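Local coordinates for protein L-ornithine 5-monooxygenase (Pseudomonas aeruginosa, PDB 3S5W) that uses FAD, NADPH and oxygen to hydroxylate the side-chain amine of L-ornithine, the first step toward hydroxamate siderophores such as pyoverdin, at residues N75-Q80 and P124-F129. Sequence-based numbering, arbitrary orientation.
Sequences NTLVSQ and PCRMEF. With FAD (flavin-adenine dinucleotide), chain C.
Arg126, on the first turn of helix 126-137, reaches across to Thr76 and holds it at two points. NH1 of Arg126 gives a fairly straight hydrogen bond to Thr76 OG1 (2.8 Å, 161° at the hydrogen), which lies only 10° out of the guanidinium plane. The second bond, from Arg126 NH2 to Thr76 O at 3.2 Å, is bent and weak. Thr76 OG1 is also bonded to His73 O, and Arg126 NH2 forms a salt bridge with Glu241, a second partner that helps fix the rotation of the guanidinium. The arginine chain bends at chi3 (-76°), and its side chain crosses that of Thr76 at about a right angle. Leu77 packs beside this polar pair, its CD2 3.7 Å from Arg126 CB and equally close to NH1.

Both polar residues belong to the FAD pocket of this flavin-dependent N-hydroxylating monooxygenase and border the dimethylbenzene end of the isoalloxazine. FAD C6 lies 3.7 Å above one face of the Arg126 guanidinium, offset toward the rim of that group; the C7M methyl group of FAD approaches Thr76 OG1 to 3.4 Å. Cys125 is the N-cap of the helix, and its carbonyl oxygen accepts the backbone N-H of Phe129.

Beyond Leu77 the packing thins toward solvent. Leu77 sits at the centre of an inverse gamma turn, closed by a weak Val78 N to Thr76 O bond, and its CB meets CG of the exposed Met127 at 4.0 Å. The methionine lies alongside the leucine carbonyl, SD and CE each 4.1 Å from Leu77 O, while the exposed Ser79 directs its CB away from the helix.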
ATOM      1  N   ASN A  75      -7.676   0.616  -8.724  1.00 22.85           N
ATOM      2  CA  ASN A  75      -7.208   1.057 -10.047  1.00 24.66           C
ATOM      3  C   ASN A  75      -5.903   0.379 -10.529  1.00 23.85           C
ATOM      4  O   ASN A  75      -5.418   0.656 -11.631  1.00 24.20           O
ATOM      5  CB  ASN A  75      -7.178   2.593 -10.162  1.00 25.20           C
ATOM      6  CG  ASN A  75      -8.592   3.191 -10.207  1.00 28.95           C
ATOM      7  OD1 ASN A  75      -9.501   2.574 -10.759  1.00 32.63           O
ATOM      8  ND2 ASN A  75      -8.780   4.358  -9.622  1.00 29.65           N
ATOM      9  N   THR A  76      -5.392  -0.554  -9.726  1.00 23.15           N
ATOM     10  CA  THR A  76      -4.211  -1.348 -10.136  1.00 22.81           C
ATOM     11  C   THR A  76      -4.578  -2.799 -10.453  1.00 24.18           C
ATOM     12  O   THR A  76      -3.682  -3.605 -10.758  1.00 22.66           O
ATOM     13  CB  THR A  76      -3.102  -1.364  -9.074  1.00 22.54           C
ATOM     14  OG1 THR A  76      -3.509  -2.117  -7.904  1.00 22.34           O
ATOM     15  CG2 THR A  76      -2.677   0.064  -8.687  1.00 20.49           C
ATOM     16  N   LEU A  77      -5.879  -3.124 -10.384  1.00 24.99           N
ATOM     17  CA  LEU A  77      -6.301  -4.536 -10.490  1.00 26.45           C
ATOM     18  C   LEU A  77      -6.403  -4.967 -11.954  1.00 27.31           C
ATOM     19  O   LEU A  77      -7.498  -5.258 -12.477  1.00 28.16           O
ATOM     20  CB  LEU A  77      -7.597  -4.796  -9.707  1.00 27.30           C
ATOM     21  CG  LEU A  77      -7.506  -4.547  -8.191  1.00 27.31           C
ATOM     22  CD1 LEU A  77      -8.899  -4.599  -7.491  1.00 26.36           C
ATOM     23  CD2 LEU A  77      -6.559  -5.586  -7.559  1.00 29.31           C
ATOM     24  N   VAL A  78      -5.256  -5.008 -12.617  1.00 26.74           N
ATOM     25  CA  VAL A  78      -5.212  -5.412 -14.017  1.00 28.42           C
ATOM     26  C   VAL A  78      -5.303  -6.934 -14.081  1.00 29.15           C
ATOM     27  O   VAL A  78      -5.114  -7.635 -13.070  1.00 28.26           O
ATOM     28  CB  VAL A  78      -3.938  -4.901 -14.770  1.00 28.56           C
ATOM     29  CG1 VAL A  78      -3.887  -3.374 -14.740  1.00 28.24           C
ATOM     30  CG2 VAL A  78      -2.657  -5.449 -14.136  1.00 29.52           C
ATOM     31  N   SER A  79      -5.597  -7.427 -15.274  1.00 30.65           N
ATOM     32  CA  SER A  79      -5.796  -8.858 -15.511  1.00 33.53           C
ATOM     33  C   SER A  79      -4.595  -9.699 -14.998  1.00 33.62           C
ATOM     34  O   SER A  79      -4.796 -10.696 -14.312  1.00 34.42           O
ATOM     35  CB  SER A  79      -6.098  -9.085 -17.006  1.00 32.98           C
ATOM     36  OG  SER A  79      -6.046 -10.451 -17.299  1.00 37.25           O
ATOM     37  N   GLN A  80      -3.365  -9.288 -15.314  1.00 34.48           N
ATOM     38  CA  GLN A  80      -2.159  -9.924 -14.717  1.00 36.72           C
ATOM     39  C   GLN A  80      -1.661  -9.159 -13.477  1.00 37.13           C
ATOM     40  O   GLN A  80      -0.792  -8.242 -13.560  1.00 36.77           O
ATOM     41  CB  GLN A  80      -1.014 -10.147 -15.736  1.00 37.27           C
ATOM     42  CG  GLN A  80       0.321 -10.721 -15.127  1.00 39.97           C
ATOM     43  CD  GLN A  80       0.147 -12.119 -14.508  1.00 43.66           C
ATOM     44  OE1 GLN A  80      -0.434 -13.016 -15.131  1.00 45.23           O
ATOM     45  NE2 GLN A  80       0.654 -12.307 -13.281  1.00 41.65           N
ATOM     46  N   PRO A 124      -3.284 -16.265  -5.031  1.00 29.30           N
ATOM     47  CA  PRO A 124      -4.474 -15.864  -5.792  1.00 29.96           C
ATOM     48  C   PRO A 124      -4.229 -14.557  -6.540  1.00 29.62           C
ATOM     49  O   PRO A 124      -3.291 -13.826  -6.215  1.00 29.84           O
ATOM     50  CB  PRO A 124      -5.542 -15.655  -4.702  1.00 30.35           C
ATOM     51  CG  PRO A 124      -4.791 -15.354  -3.491  1.00 30.60           C
ATOM     52  CD  PRO A 124      -3.507 -16.152  -3.574  1.00 29.60           C
ATOM     53  N   CYS A 125      -5.050 -14.271  -7.535  1.00 29.53           N
ATOM     54  CA  CYS A 125      -5.001 -12.990  -8.220  1.00 29.82           C
ATOM     55  C   CYS A 125      -5.377 -11.892  -7.201  1.00 27.81           C
ATOM     56  O   CYS A 125      -6.147 -12.150  -6.252  1.00 25.87           O
ATOM     57  CB  CYS A 125      -5.971 -12.996  -9.399  1.00 31.72           C
ATOM     58  SG  CYS A 125      -5.427 -14.169 -10.686  1.00 44.56           S
ATOM     59  N   ARG A 126      -4.827 -10.692  -7.380  1.00 24.62           N
ATOM     60  CA  ARG A 126      -5.198  -9.581  -6.485  1.00 25.13           C
ATOM     61  C   ARG A 126      -6.708  -9.244  -6.556  1.00 25.04           C
ATOM     62  O   ARG A 126      -7.291  -8.766  -5.571  1.00 24.71           O
ATOM     63  CB  ARG A 126      -4.309  -8.351  -6.718  1.00 24.14           C
ATOM     64  CG  ARG A 126      -2.895  -8.570  -6.177  1.00 25.59           C
ATOM     65  CD  ARG A 126      -2.152  -7.228  -5.985  1.00 27.93           C
ATOM     66  NE  ARG A 126      -1.702  -6.692  -7.264  1.00 30.74           N
ATOM     67  CZ  ARG A 126      -2.086  -5.533  -7.812  1.00 32.73           C
ATOM     68  NH1 ARG A 126      -2.953  -4.740  -7.204  1.00 30.68           N
ATOM     69  NH2 ARG A 126      -1.581  -5.164  -8.984  1.00 27.85           N
ATOM     70  N   MET A 127      -7.343  -9.515  -7.694  1.00 25.25           N
ATOM     71  CA  MET A 127      -8.799  -9.298  -7.807  1.00 27.09           C
ATOM     72  C   MET A 127      -9.540 -10.234  -6.846  1.00 25.32           C
ATOM     73  O   MET A 127     -10.545  -9.855  -6.264  1.00 23.94           O
ATOM     74  CB  MET A 127      -9.336  -9.527  -9.240  1.00 28.99           C
ATOM     75  CG  MET A 127      -8.830  -8.554 -10.308  1.00 36.39           C
ATOM     76  SD  MET A 127      -9.660  -8.746 -11.952  1.00 50.11           S
ATOM     77  CE  MET A 127     -10.926  -7.461 -11.840  1.00 46.21           C
ATOM     78  N   GLU A 128      -9.055 -11.460  -6.686  1.00 23.41           N
ATOM     79  CA  GLU A 128      -9.698 -12.378  -5.709  1.00 23.28           C
ATOM     80  C   GLU A 128      -9.403 -11.932  -4.283  1.00 22.76           C
ATOM     81  O   GLU A 128     -10.260 -11.998  -3.419  1.00 21.78           O
ATOM     82  CB  GLU A 128      -9.275 -13.830  -5.920  1.00 24.31           C
ATOM     83  CG  GLU A 128     -10.075 -14.819  -5.016  1.00 25.14           C
ATOM     84  CD  GLU A 128      -9.762 -16.296  -5.290  1.00 27.95           C
ATOM     85  OE1 GLU A 128      -8.673 -16.610  -5.813  1.00 29.31           O
ATOM     86  OE2 GLU A 128     -10.614 -17.151  -4.979  1.00 26.20           O
ATOM     87  N   PHE A 129      -8.182 -11.464  -4.020  1.00 22.66           N
ATOM     88  CA  PHE A 129      -7.917 -11.011  -2.661  1.00 22.77           C
ATOM     89  C   PHE A 129      -8.751  -9.755  -2.331  1.00 22.93           C
ATOM     90  O   PHE A 129      -9.143  -9.573  -1.200  1.00 22.48           O
ATOM     91  CB  PHE A 129      -6.441 -10.741  -2.449  1.00 22.78           C
ATOM     92  CG  PHE A 129      -6.044 -10.743  -1.004  1.00 25.29           C
ATOM     93  CD1 PHE A 129      -5.893 -11.945  -0.324  1.00 27.39           C
ATOM     94  CD2 PHE A 129      -5.815  -9.562  -0.332  1.00 28.47           C
ATOM     95  CE1 PHE A 129      -5.507 -11.968   1.031  1.00 28.28           C
ATOM     96  CE2 PHE A 129      -5.435  -9.574   1.029  1.00 27.39           C
ATOM     97  CZ  PHE A 129      -5.279 -10.778   1.696  1.00 26.99           C
TER
HETATM   98  PA  FAD C 450      -4.252   0.589   2.528  1.00 23.63           P
HETATM   99  O1A FAD C 450      -3.514   1.502   1.623  1.00 19.77           O
HETATM  100  O2A FAD C 450      -4.632  -0.774   1.923  1.00 19.53           O
HETATM  101  O5B FAD C 450      -5.624   1.302   3.030  1.00 23.66           O
HETATM  102  C5B FAD C 450      -5.591   2.650   3.437  1.00 21.39           C
HETATM  103  C4B FAD C 450      -7.044   3.091   3.415  1.00 23.22           C
HETATM  104  O4B FAD C 450      -7.095   4.390   3.940  1.00 26.67           O
HETATM  105  C3B FAD C 450      -7.561   3.179   1.983  1.00 23.62           C
HETATM  106  O3B FAD C 450      -8.694   2.347   1.829  1.00 24.22           O
HETATM  107  C2B FAD C 450      -7.903   4.662   1.788  1.00 24.49           C
HETATM  108  O2B FAD C 450      -9.140   4.849   1.110  1.00 27.34           O
HETATM  109  C1B FAD C 450      -8.049   5.137   3.202  1.00 25.52           C
HETATM  110  N9A FAD C 450      -7.689   6.531   3.445  1.00 27.25           N
HETATM  111  C8A FAD C 450      -6.512   7.189   3.101  1.00 30.44           C
HETATM  112  N7A FAD C 450      -6.590   8.457   3.604  1.00 29.15           N
HETATM  113  C5A FAD C 450      -7.772   8.580   4.267  1.00 28.77           C
HETATM  114  C6A FAD C 450      -8.353   9.642   4.958  1.00 30.58           C
HETATM  115  N6A FAD C 450      -7.631  10.730   5.271  1.00 28.73           N
HETATM  116  N1A FAD C 450      -9.610   9.449   5.528  1.00 28.54           N
HETATM  117  C2A FAD C 450     -10.283   8.247   5.447  1.00 27.82           C
HETATM  118  N3A FAD C 450      -9.705   7.185   4.760  1.00 25.41           N
HETATM  119  C4A FAD C 450      -8.469   7.365   4.182  1.00 28.24           C
HETATM  120  N1  FAD C 450       1.215  -6.237   0.204  1.00 22.48           N
HETATM  121  C2  FAD C 450       1.357  -7.617   0.277  1.00 25.26           C
HETATM  122  O2  FAD C 450       1.657  -8.149   1.333  1.00 23.60           O
HETATM  123  N3  FAD C 450       1.165  -8.405  -0.838  1.00 25.57           N
HETATM  124  C4  FAD C 450       0.813  -7.856  -2.047  1.00 28.10           C
HETATM  125  O4  FAD C 450       0.605  -8.609  -3.014  1.00 26.10           O
HETATM  126  C4X FAD C 450       0.682  -6.457  -2.135  1.00 25.20           C
HETATM  127  N5  FAD C 450       0.347  -5.868  -3.346  1.00 26.11           N
HETATM  128  C5X FAD C 450       0.230  -4.491  -3.434  1.00 27.52           C
HETATM  129  C6  FAD C 450      -0.108  -3.909  -4.665  1.00 29.83           C
HETATM  130  C7  FAD C 450      -0.232  -2.532  -4.786  1.00 29.86           C
HETATM  131  C7M FAD C 450      -0.587  -1.978  -6.144  1.00 32.40           C
HETATM  132  C8  FAD C 450       0.010  -1.729  -3.678  1.00 28.19           C
HETATM  133  C8M FAD C 450      -0.108  -0.233  -3.734  1.00 31.03           C
HETATM  134  C9  FAD C 450       0.345  -2.294  -2.452  1.00 26.97           C
HETATM  135  C9A FAD C 450       0.442  -3.684  -2.306  1.00 26.84           C
HETATM  136  N10 FAD C 450       0.780  -4.272  -1.081  1.00 23.80           N
HETATM  137  C10 FAD C 450       0.916  -5.654  -1.009  1.00 24.18           C
HETATM  138  C1' FAD C 450       1.077  -3.461   0.142  1.00 23.37           C
HETATM  139  C2' FAD C 450      -0.162  -2.816   0.797  1.00 23.22           C
HETATM  140  O2' FAD C 450       0.365  -1.659   1.455  1.00 24.65           O
HETATM  141  C3' FAD C 450      -0.765  -3.774   1.813  1.00 24.06           C
HETATM  142  O3' FAD C 450      -1.145  -5.028   1.211  1.00 23.72           O
HETATM  143  C4' FAD C 450      -2.039  -3.186   2.469  1.00 22.97           C
HETATM  144  O4' FAD C 450      -2.904  -2.691   1.454  1.00 23.37           O
HETATM  145  C5' FAD C 450      -1.770  -2.128   3.571  1.00 23.29           C
HETATM  146  O5' FAD C 450      -2.973  -1.970   4.299  1.00 26.29           O
HETATM  147  P   FAD C 450      -3.388  -0.587   5.031  1.00 24.11           P
HETATM  148  O1P FAD C 450      -4.795  -0.812   5.528  1.00 22.80           O
HETATM  149  O2P FAD C 450      -2.316  -0.291   6.044  1.00 20.51           O
HETATM  150  O3P FAD C 450      -3.360   0.483   3.849  1.00 21.18           O